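Local structure of amino acid amide racemase (Ochrobactrum anthropi, 6GIO) at residues G163-D171 with V182-F190; P366-I376 with Y388-L396. The protein belongs to the class-III aminotransferase family of fold-type I proteins and carries pyridoxal-5'-phosphate in a pocket of the chain. All coordinates share one frame; numbering follows the deposited sequence.

Both contacts illustrate one principle, a helix laid on a sheet through apolar side chains, in two different sheets of the same chain. Interaction 1 sets helix 179-191 against strand 164-167, an edge strand, and lies farther out, its centre about 23 Å from the chain centre. Interaction 2, at about 18 Å, sets helix 369-382 against the hairpin of strands 384-389 and 395-398, interior to their sheet. The two centres are about 28 Å apart. Each contact is partly buried, and neither has a hydrogen bond across its segments. Leucines, prolines, a valine and one imidazole face do the work in interaction 1; in interaction 2 a tyrosine ring and two asparagines join the aliphatic groups.

Interaction 1 of 2, residues G163-D171 with V182-F190; sequences GVLLLPYPD and VLELLDYHF
Leu165 meets His189 by a CH-pi contact: its CD1 stands over one face of the imidazole, 3.8 Å from the ring centroid and 19° off the normal, while CD2 of Leu165 lies against CB of His189. The ring's turn is fixed within the helix, where His189 ND1 donates to the carbonyl O of Leu185 at 3.1 Å. That oxygen lies in the ring plane and also accepts the backbone N of His189, the two donors arriving from opposite faces of the carbonyl plane.

The remaining contacts are aliphatic. Leu186, with CG anti to its own N (chi1 178°), sets CD1 against two leucines of the strand, 3.9 Å from Leu165 CD2 and 4.0 Å from Leu167 CD1. Pro168 CD meets Leu185 CD2 at 4.0 Å. Val182 straddles the Pro168 carbonyl, its CG1 and CG2 each 3.5 Å from Pro168 O, and CG2 also reaches the Pro170 ring.

This is the strand-helix half of a beta-alpha-beta crossover at the edge of the PLP-binding sheet. Backbone bonds of Leu165 and Leu167 go to neighbouring strand 131-135 and Ile136 just beyond it; with no hydrogen bond across the nearly antiparallel contact (156°), cohesion rests on dispersion and water exclusion.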
loop_
_atom_site.group_PDB
_atom_site.type_symbol
_atom_site.label_atom_id
_atom_site.label_comp_id
_atom_site.label_asym_id
_atom_site.label_seq_id
_atom_site.Cartn_x
_atom_site.Cartn_y
_atom_site.Cartn_z
ATOM N N GLY C 163 -22.781 2.887 -9.867
ATOM C CA GLY C 163 -23.002 4.311 -9.651
ATOM C C GLY C 163 -21.942 5.226 -10.284
ATOM O O GLY C 163 -21.998 6.434 -10.093
ATOM N N VAL C 164 -21.015 4.655 -11.054
ATOM C CA VAL C 164 -19.968 5.438 -11.745
ATOM C C VAL C 164 -20.450 5.898 -13.125
ATOM O O VAL C 164 -20.900 5.101 -13.976
ATOM C CB VAL C 164 -18.625 4.654 -11.857
ATOM C CG1 VAL C 164 -17.609 5.406 -12.717
ATOM C CG2 VAL C 164 -18.044 4.440 -10.471
ATOM N N LEU C 165 -20.375 7.209 -13.326
ATOM C CA LEU C 165 -20.637 7.840 -14.607
ATOM C C LEU C 165 -19.294 8.102 -15.234
ATOM O O LEU C 165 -18.534 8.914 -14.688
ATOM C CB LEU C 165 -21.388 9.176 -14.401
ATOM C CG LEU C 165 -21.692 9.979 -15.689
ATOM C CD1 LEU C 165 -22.329 9.067 -16.718
ATOM C CD2 LEU C 165 -22.587 11.193 -15.442
ATOM N N LEU C 166 -18.994 7.397 -16.339
ATOM C CA LEU C 166 -17.780 7.608 -17.154
ATOM C C LEU C 166 -17.981 8.513 -18.391
ATOM O O LEU C 166 -18.780 8.210 -19.272
ATOM C CB LEU C 166 -17.225 6.279 -17.636
ATOM C CG LEU C 166 -16.572 5.394 -16.585
ATOM C CD1 LEU C 166 -16.221 4.054 -17.239
ATOM C CD2 LEU C 166 -15.327 5.998 -15.954
ATOM N N LEU C 167 -17.230 9.613 -18.467
ATOM C CA LEU C 167 -17.343 10.569 -19.557
ATOM C C LEU C 167 -16.101 10.547 -20.388
ATOM O O LEU C 167 -15.037 10.283 -19.840
ATOM C CB LEU C 167 -17.457 11.975 -18.985
ATOM C CG LEU C 167 -18.645 12.308 -18.080
ATOM C CD1 LEU C 167 -18.438 13.666 -17.450
ATOM C CD2 LEU C 167 -19.938 12.257 -18.865
ATOM N N PRO C 168 -16.198 10.904 -21.695
ATOM C CA PRO C 168 -14.990 11.091 -22.473
ATOM C C PRO C 168 -14.146 12.245 -21.949
ATOM O O PRO C 168 -14.672 13.280 -21.463
ATOM C CB PRO C 168 -15.520 11.391 -23.889
ATOM C CG PRO C 168 -16.932 10.912 -23.910
ATOM C CD PRO C 168 -17.405 11.127 -22.518
ATOM N N TYR C 169 -12.833 12.062 -22.010
ATOM C CA TYR C 169 -11.918 13.162 -21.720
ATOM C C TYR C 169 -11.592 13.886 -23.049
ATOM O O TYR C 169 -11.079 13.288 -23.986
ATOM C CB TYR C 169 -10.665 12.629 -20.996
ATOM C CG TYR C 169 -9.795 13.623 -20.258
ATOM C CD1 TYR C 169 -8.845 14.365 -20.921
ATOM C CD2 TYR C 169 -9.863 13.744 -18.841
ATOM C CE1 TYR C 169 -7.978 15.219 -20.228
ATOM C CE2 TYR C 169 -9.014 14.578 -18.150
ATOM C CZ TYR C 169 -8.077 15.332 -18.848
ATOM O OH TYR C 169 -7.206 16.169 -18.173
ATOM N N PRO C 170 -11.955 15.157 -23.148
ATOM C CA PRO C 170 -11.741 15.876 -24.394
ATOM C C PRO C 170 -10.280 15.970 -24.768
ATOM O O PRO C 170 -9.465 16.471 -23.971
ATOM C CB PRO C 170 -12.213 17.293 -24.092
ATOM C CG PRO C 170 -12.851 17.266 -22.774
ATOM C CD PRO C 170 -12.612 15.974 -22.112
ATOM N N ASP C 171 -9.982 15.532 -25.982
ATOM C CA ASP C 171 -8.635 15.289 -26.428
ATOM C C ASP C 171 -8.355 16.171 -27.665
ATOM O O ASP C 171 -8.824 15.870 -28.750
ATOM C CB ASP C 171 -8.539 13.824 -26.790
ATOM C CG ASP C 171 -7.188 13.437 -27.347
ATOM O OD1 ASP C 171 -6.310 14.320 -27.590
ATOM O OD2 ASP C 171 -7.018 12.229 -27.534
ATOM N N VAL C 182 -18.653 17.450 -23.983
ATOM C CA VAL C 182 -18.586 16.668 -22.766
ATOM C C VAL C 182 -19.434 17.322 -21.650
ATOM O O VAL C 182 -20.241 16.657 -20.984
ATOM C CB VAL C 182 -17.141 16.441 -22.397
ATOM C CG1 VAL C 182 -17.004 15.816 -21.028
ATOM C CG2 VAL C 182 -16.550 15.504 -23.455
ATOM N N LEU C 183 -19.324 18.625 -21.523
ATOM C CA LEU C 183 -20.142 19.362 -20.553
ATOM C C LEU C 183 -21.607 19.171 -20.827
ATOM O O LEU C 183 -22.408 19.037 -19.911
ATOM C CB LEU C 183 -19.802 20.841 -20.569
ATOM C CG LEU C 183 -18.392 21.148 -20.093
ATOM C CD1 LEU C 183 -18.007 22.595 -20.454
ATOM C CD2 LEU C 183 -18.199 20.835 -18.593
ATOM N N GLU C 184 -21.988 19.183 -22.105
ATOM C CA GLU C 184 -23.409 19.015 -22.529
ATOM C C GLU C 184 -23.910 17.622 -22.095
ATOM O O GLU C 184 -24.953 17.530 -21.534
ATOM C CB GLU C 184 -23.544 19.368 -24.022
ATOM C CG GLU C 184 -24.777 18.820 -24.723
ATOM C CD GLU C 184 -25.204 19.423 -26.061
ATOM O OE1 GLU C 184 -25.173 18.734 -27.084
ATOM O OE2 GLU C 184 -25.617 20.558 -26.069
ATOM N N LEU C 185 -23.127 16.592 -22.380
ATOM C CA LEU C 185 -23.402 15.231 -22.011
ATOM C C LEU C 185 -23.593 15.081 -20.495
ATOM O O LEU C 185 -24.500 14.391 -20.056
ATOM C CB LEU C 185 -22.276 14.308 -22.522
ATOM C CG LEU C 185 -22.397 12.818 -22.308
ATOM C CD1 LEU C 185 -23.681 12.240 -22.861
ATOM C CD2 LEU C 185 -21.236 12.127 -22.991
ATOM N N LEU C 186 -22.755 15.735 -19.708
ATOM C CA LEU C 186 -22.874 15.699 -18.251
ATOM C C LEU C 186 -24.134 16.401 -17.818
ATOM O O LEU C 186 -24.867 15.879 -16.947
ATOM C CB LEU C 186 -21.690 16.335 -17.553
ATOM C CG LEU C 186 -21.698 16.403 -16.031
ATOM C CD1 LEU C 186 -21.630 15.000 -15.431
ATOM C CD2 LEU C 186 -20.569 17.284 -15.520
ATOM N N ASP C 187 -24.389 17.565 -18.408
ATOM C CA ASP C 187 -25.634 18.306 -18.096
ATOM C C ASP C 187 -26.846 17.423 -18.363
ATOM O O ASP C 187 -27.829 17.487 -17.618
ATOM C CB ASP C 187 -25.801 19.549 -18.957
ATOM C CG ASP C 187 -24.808 20.625 -18.644
ATOM O OD1 ASP C 187 -24.266 20.690 -17.496
ATOM O OD2 ASP C 187 -24.582 21.438 -19.575
ATOM N N TYR C 188 -26.777 16.621 -19.434
ATOM C CA TYR C 188 -27.883 15.736 -19.810
ATOM C C TYR C 188 -28.074 14.622 -18.806
ATOM O O TYR C 188 -29.195 14.340 -18.405
ATOM C CB TYR C 188 -27.681 15.114 -21.208
ATOM C CG TYR C 188 -28.928 14.446 -21.746
ATOM C CD1 TYR C 188 -30.060 15.203 -22.126
ATOM C CD2 TYR C 188 -28.977 13.067 -21.903
ATOM C CE1 TYR C 188 -31.200 14.579 -22.632
ATOM C CE2 TYR C 188 -30.093 12.440 -22.395
ATOM C CZ TYR C 188 -31.196 13.183 -22.769
ATOM O OH TYR C 188 -32.291 12.486 -23.248
ATOM N N HIS C 189 -26.987 13.947 -18.440
ATOM C CA HIS C 189 -27.044 12.971 -17.355
ATOM C C HIS C 189 -27.620 13.597 -16.052
ATOM O O HIS C 189 -28.525 13.036 -15.445
ATOM C CB HIS C 189 -25.692 12.343 -17.150
ATOM C CG HIS C 189 -25.433 11.206 -18.078
ATOM N ND1 HIS C 189 -24.873 11.362 -19.334
ATOM C CD2 HIS C 189 -25.674 9.885 -17.947
ATOM C CE1 HIS C 189 -24.736 10.178 -19.910
ATOM N NE2 HIS C 189 -25.221 9.266 -19.089
ATOM N N PHE C 190 -27.157 14.774 -15.665
ATOM C CA PHE C 190 -27.677 15.445 -14.470
ATOM C C PHE C 190 -29.155 15.691 -14.544
ATOM O O PHE C 190 -29.803 15.602 -13.524
ATOM C CB PHE C 190 -26.981 16.785 -14.176
ATOM C CG PHE C 190 -25.602 16.668 -13.561
ATOM C CD1 PHE C 190 -25.091 15.448 -13.089
ATOM C CD2 PHE C 190 -24.824 17.814 -13.413
ATOM C CE1 PHE C 190 -23.831 15.388 -12.528
ATOM C CE2 PHE C 190 -23.589 17.764 -12.802
ATOM C CZ PHE C 190 -23.080 16.541 -12.400
#

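Interaction 2 of 2, residues P366-I376 with Y388-L396; sequences PAPVTTTAKII and YVGLNANVL
Thr372 and Tyr388 meet at the middle of the contact. The methyl CG2 of Thr372, anti to the backbone N, approaches the phenol obliquely and lies 3.5 Å from Tyr388 CD2. Tyr388 holds its CG between its own N and carbonyl carbon (chi1 57°), a rotation that carries the ring over to the helix. Other helix residues also touch it: Ile376 CG1 sits at the ring edge, near the plane, 3.8 Å from Tyr388 CD2, and Val369 CG2 comes in obliquely, 3.6 Å from Tyr388 OH. Phe23 adds an edge-to-face ring contact from outside these segments.

Beyond the ring, Leu396 and Ile376 lie alongside one another, pointing opposite ways, with Leu396 CD2 at 3.9 Å from Ile376 CD1, and Leu396 CD1 reaches Ile375 CG2. At the end of the turn, Ala393 CB packs on Val369 CG2 at 3.7 Å. The Pro366 ring sits beside two amides: its CG is 3.5 Å from Asn392 CB, and its CB is 3.7 Å from Asn394 ND2. The Pro366 contact is van der Waals; Asn394 ND2 gives a hydrogen bond to the carbonyl O of Leu357. Thr372 OG1 faces back to Pro368 O in a weak bond of 3.5 Å, on the first turn of the helix, whose N-cap is Pro368.

The type I turn from Gly390 to Ala393 lies between the paired strands 384-389 and 395-398, making a beta hairpin, and helix 369-382 covers one side of it, consistent with the smaller alpha/beta domain usual in fold-type I PLP proteins.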
loop_
_atom_site.group_PDB
_atom_site.type_symbol
_atom_site.label_atom_id
_atom_site.label_comp_id
_atom_site.label_asym_id
_atom_site.label_seq_id
_atom_site.Cartn_x
_atom_site.Cartn_y
_atom_site.Cartn_z
ATOM N N PRO C 366 -3.096 5.518 -34.673
ATOM C CA PRO C 366 -1.992 5.199 -33.765
ATOM C C PRO C 366 -0.980 4.263 -34.399
ATOM O O PRO C 366 -1.372 3.363 -35.087
ATOM C CB PRO C 366 -2.665 4.449 -32.601
ATOM C CG PRO C 366 -4.150 4.604 -32.799
ATOM C CD PRO C 366 -4.432 5.296 -34.088
ATOM N N ALA C 367 0.306 4.419 -34.116
ATOM C CA ALA C 367 1.279 3.431 -34.610
ATOM C C ALA C 367 0.989 2.118 -33.960
ATOM O O ALA C 367 0.438 2.087 -32.849
ATOM C CB ALA C 367 2.707 3.850 -34.330
ATOM N N PRO C 368 1.345 1.016 -34.646
ATOM C CA PRO C 368 1.075 -0.262 -34.040
ATOM C C PRO C 368 1.983 -0.440 -32.823
ATOM O O PRO C 368 3.099 0.108 -32.798
ATOM C CB PRO C 368 1.360 -1.283 -35.159
ATOM C CG PRO C 368 2.042 -0.553 -36.252
ATOM C CD PRO C 368 1.929 0.921 -35.998
ATOM N N VAL C 369 1.480 -1.154 -31.818
ATOM C CA VAL C 369 2.168 -1.331 -30.535
ATOM C C VAL C 369 3.519 -2.030 -30.696
ATOM O O VAL C 369 4.443 -1.771 -29.926
ATOM C CB VAL C 369 1.277 -2.102 -29.509
ATOM C CG1 VAL C 369 0.950 -3.503 -29.997
ATOM C CG2 VAL C 369 1.945 -2.193 -28.137
ATOM N N THR C 370 3.644 -2.902 -31.689
ATOM C CA THR C 370 4.932 -3.533 -31.956
ATOM C C THR C 370 6.046 -2.518 -32.338
ATOM O O THR C 370 7.214 -2.638 -31.894
ATOM C CB THR C 370 4.815 -4.687 -32.989
ATOM O OG1 THR C 370 6.130 -5.140 -33.326
ATOM C CG2 THR C 370 4.158 -4.250 -34.239
ATOM N N THR C 371 5.694 -1.505 -33.127
ATOM C CA THR C 371 6.605 -0.422 -33.448
ATOM C C THR C 371 6.990 0.358 -32.190
ATOM O O THR C 371 8.162 0.584 -31.940
ATOM C CB THR C 371 5.966 0.527 -34.476
ATOM O OG1 THR C 371 5.671 -0.229 -35.639
ATOM C CG2 THR C 371 6.876 1.698 -34.852
ATOM N N THR C 372 6.001 0.739 -31.392
ATOM C CA THR C 372 6.254 1.467 -30.152
ATOM C C THR C 372 7.156 0.664 -29.191
ATOM O O THR C 372 8.123 1.190 -28.655
ATOM C CB THR C 372 4.905 1.822 -29.510
ATOM O OG1 THR C 372 4.111 2.510 -30.499
ATOM C CG2 THR C 372 5.065 2.679 -28.251
ATOM N N ALA C 373 6.879 -0.613 -29.020
ATOM C CA ALA C 373 7.744 -1.486 -28.188
ATOM C C ALA C 373 9.188 -1.581 -28.705
ATOM O O ALA C 373 10.117 -1.620 -27.918
ATOM C CB ALA C 373 7.143 -2.892 -28.034
ATOM N N LYS C 374 9.362 -1.580 -30.022
ATOM C CA LYS C 374 10.678 -1.635 -30.620
ATOM C C LYS C 374 11.431 -0.367 -30.360
ATOM O O LYS C 374 12.643 -0.397 -30.170
ATOM C CB LYS C 374 10.594 -1.858 -32.139
ATOM C CG LYS C 374 10.281 -3.289 -32.499
ATOM C CD LYS C 374 10.253 -3.470 -33.996
ATOM C CE LYS C 374 9.853 -4.893 -34.322
ATOM N NZ LYS C 374 9.974 -5.172 -35.781
ATOM N N ILE C 375 10.736 0.766 -30.383
ATOM C CA ILE C 375 11.397 2.032 -30.065
ATOM C C ILE C 375 11.933 2.037 -28.608
ATOM O O ILE C 375 13.067 2.475 -28.349
ATOM C CB ILE C 375 10.458 3.226 -30.327
ATOM C CG1 ILE C 375 10.192 3.337 -31.842
ATOM C CG2 ILE C 375 11.058 4.509 -29.785
ATOM C CD1 ILE C 375 9.028 4.224 -32.192
ATOM N N ILE C 376 11.138 1.546 -27.657
ATOM C CA ILE C 376 11.594 1.430 -26.251
ATOM C C ILE C 376 12.800 0.475 -26.125
ATOM O O ILE C 376 13.768 0.750 -25.405
ATOM C CB ILE C 376 10.495 0.851 -25.325
ATOM C CG1 ILE C 376 9.190 1.642 -25.405
ATOM C CG2 ILE C 376 10.976 0.825 -23.899
ATOM C CD1 ILE C 376 9.293 3.078 -24.998
ATOM N N TYR C 388 5.798 3.382 -22.728
ATOM C CA TYR C 388 4.672 3.997 -23.415
ATOM C C TYR C 388 3.346 3.874 -22.660
ATOM O O TYR C 388 3.141 2.983 -21.834
ATOM C CB TYR C 388 4.494 3.437 -24.813
ATOM C CG TYR C 388 4.316 1.948 -24.878
ATOM C CD1 TYR C 388 3.080 1.349 -24.696
ATOM C CD2 TYR C 388 5.405 1.139 -25.143
ATOM C CE1 TYR C 388 2.932 -0.031 -24.788
ATOM C CE2 TYR C 388 5.273 -0.219 -25.239
ATOM C CZ TYR C 388 4.048 -0.805 -25.066
ATOM O OH TYR C 388 4.004 -2.173 -25.178
ATOM N N VAL C 389 2.450 4.784 -22.991
ATOM C CA VAL C 389 1.136 4.821 -22.402
ATOM C C VAL C 389 0.121 5.013 -23.499
ATOM O O VAL C 389 0.457 4.937 -24.688
ATOM C CB VAL C 389 1.043 5.943 -21.342
ATOM C CG1 VAL C 389 2.021 5.628 -20.212
ATOM C CG2 VAL C 389 1.289 7.326 -21.940
ATOM N N GLY C 390 -1.137 5.171 -23.103
ATOM C CA GLY C 390 -2.191 5.619 -24.024
ATOM C C GLY C 390 -3.237 4.562 -24.264
ATOM O O GLY C 390 -2.967 3.383 -24.211
ATOM N N LEU C 391 -4.449 4.987 -24.557
ATOM C CA LEU C 391 -5.517 4.031 -24.856
ATOM C C LEU C 391 -5.200 3.201 -26.115
ATOM O O LEU C 391 -5.784 2.151 -26.288
ATOM C CB LEU C 391 -6.856 4.762 -25.015
ATOM C CG LEU C 391 -7.299 5.570 -23.775
ATOM C CD1 LEU C 391 -8.577 6.362 -24.024
ATOM C CD2 LEU C 391 -7.464 4.702 -22.543
ATOM N N ASN C 392 -4.276 3.676 -26.977
ATOM C CA ASN C 392 -3.850 2.922 -28.151
ATOM C C ASN C 392 -2.407 2.397 -28.075
ATOM O O ASN C 392 -1.872 1.949 -29.069
ATOM C CB ASN C 392 -4.082 3.784 -29.393
ATOM C CG ASN C 392 -5.557 4.160 -29.565
ATOM O OD1 ASN C 392 -6.358 3.312 -29.891
ATOM N ND2 ASN C 392 -5.907 5.421 -29.330
ATOM N N ALA C 393 -1.780 2.422 -26.891
ATOM C CA ALA C 393 -0.452 1.837 -26.729
ATOM C C ALA C 393 0.628 2.442 -27.665
ATOM O O ALA C 393 1.511 1.721 -28.169
ATOM C CB ALA C 393 -0.520 0.341 -26.932
ATOM N N ASN C 394 0.534 3.749 -27.896
ATOM C CA ASN C 394 1.335 4.422 -28.912
ATOM C C ASN C 394 1.945 5.771 -28.459
ATOM O O ASN C 394 2.457 6.509 -29.285
ATOM C CB ASN C 394 0.437 4.669 -30.104
ATOM C CG ASN C 394 -0.576 5.738 -29.822
ATOM O OD1 ASN C 394 -1.343 5.628 -28.846
ATOM N ND2 ASN C 394 -0.590 6.788 -30.659
ATOM N N VAL C 395 1.838 6.125 -27.174
ATOM C CA VAL C 395 2.381 7.390 -26.668
ATOM C C VAL C 395 3.627 7.066 -25.827
ATOM O O VAL C 395 3.508 6.466 -24.748
ATOM C CB VAL C 395 1.373 8.168 -25.764
ATOM C CG1 VAL C 395 1.930 9.536 -25.429
ATOM C CG2 VAL C 395 0.030 8.359 -26.414
ATOM N N LEU C 396 4.813 7.459 -26.318
ATOM C CA LEU C 396 6.026 7.373 -25.550
ATOM C C LEU C 396 5.861 8.302 -24.368
ATOM O O LEU C 396 5.435 9.445 -24.528
ATOM C CB LEU C 396 7.243 7.788 -26.371
ATOM C CG LEU C 396 7.518 7.034 -27.670
ATOM C CD1 LEU C 396 8.786 7.554 -28.279
ATOM C CD2 LEU C 396 7.547 5.546 -27.462
#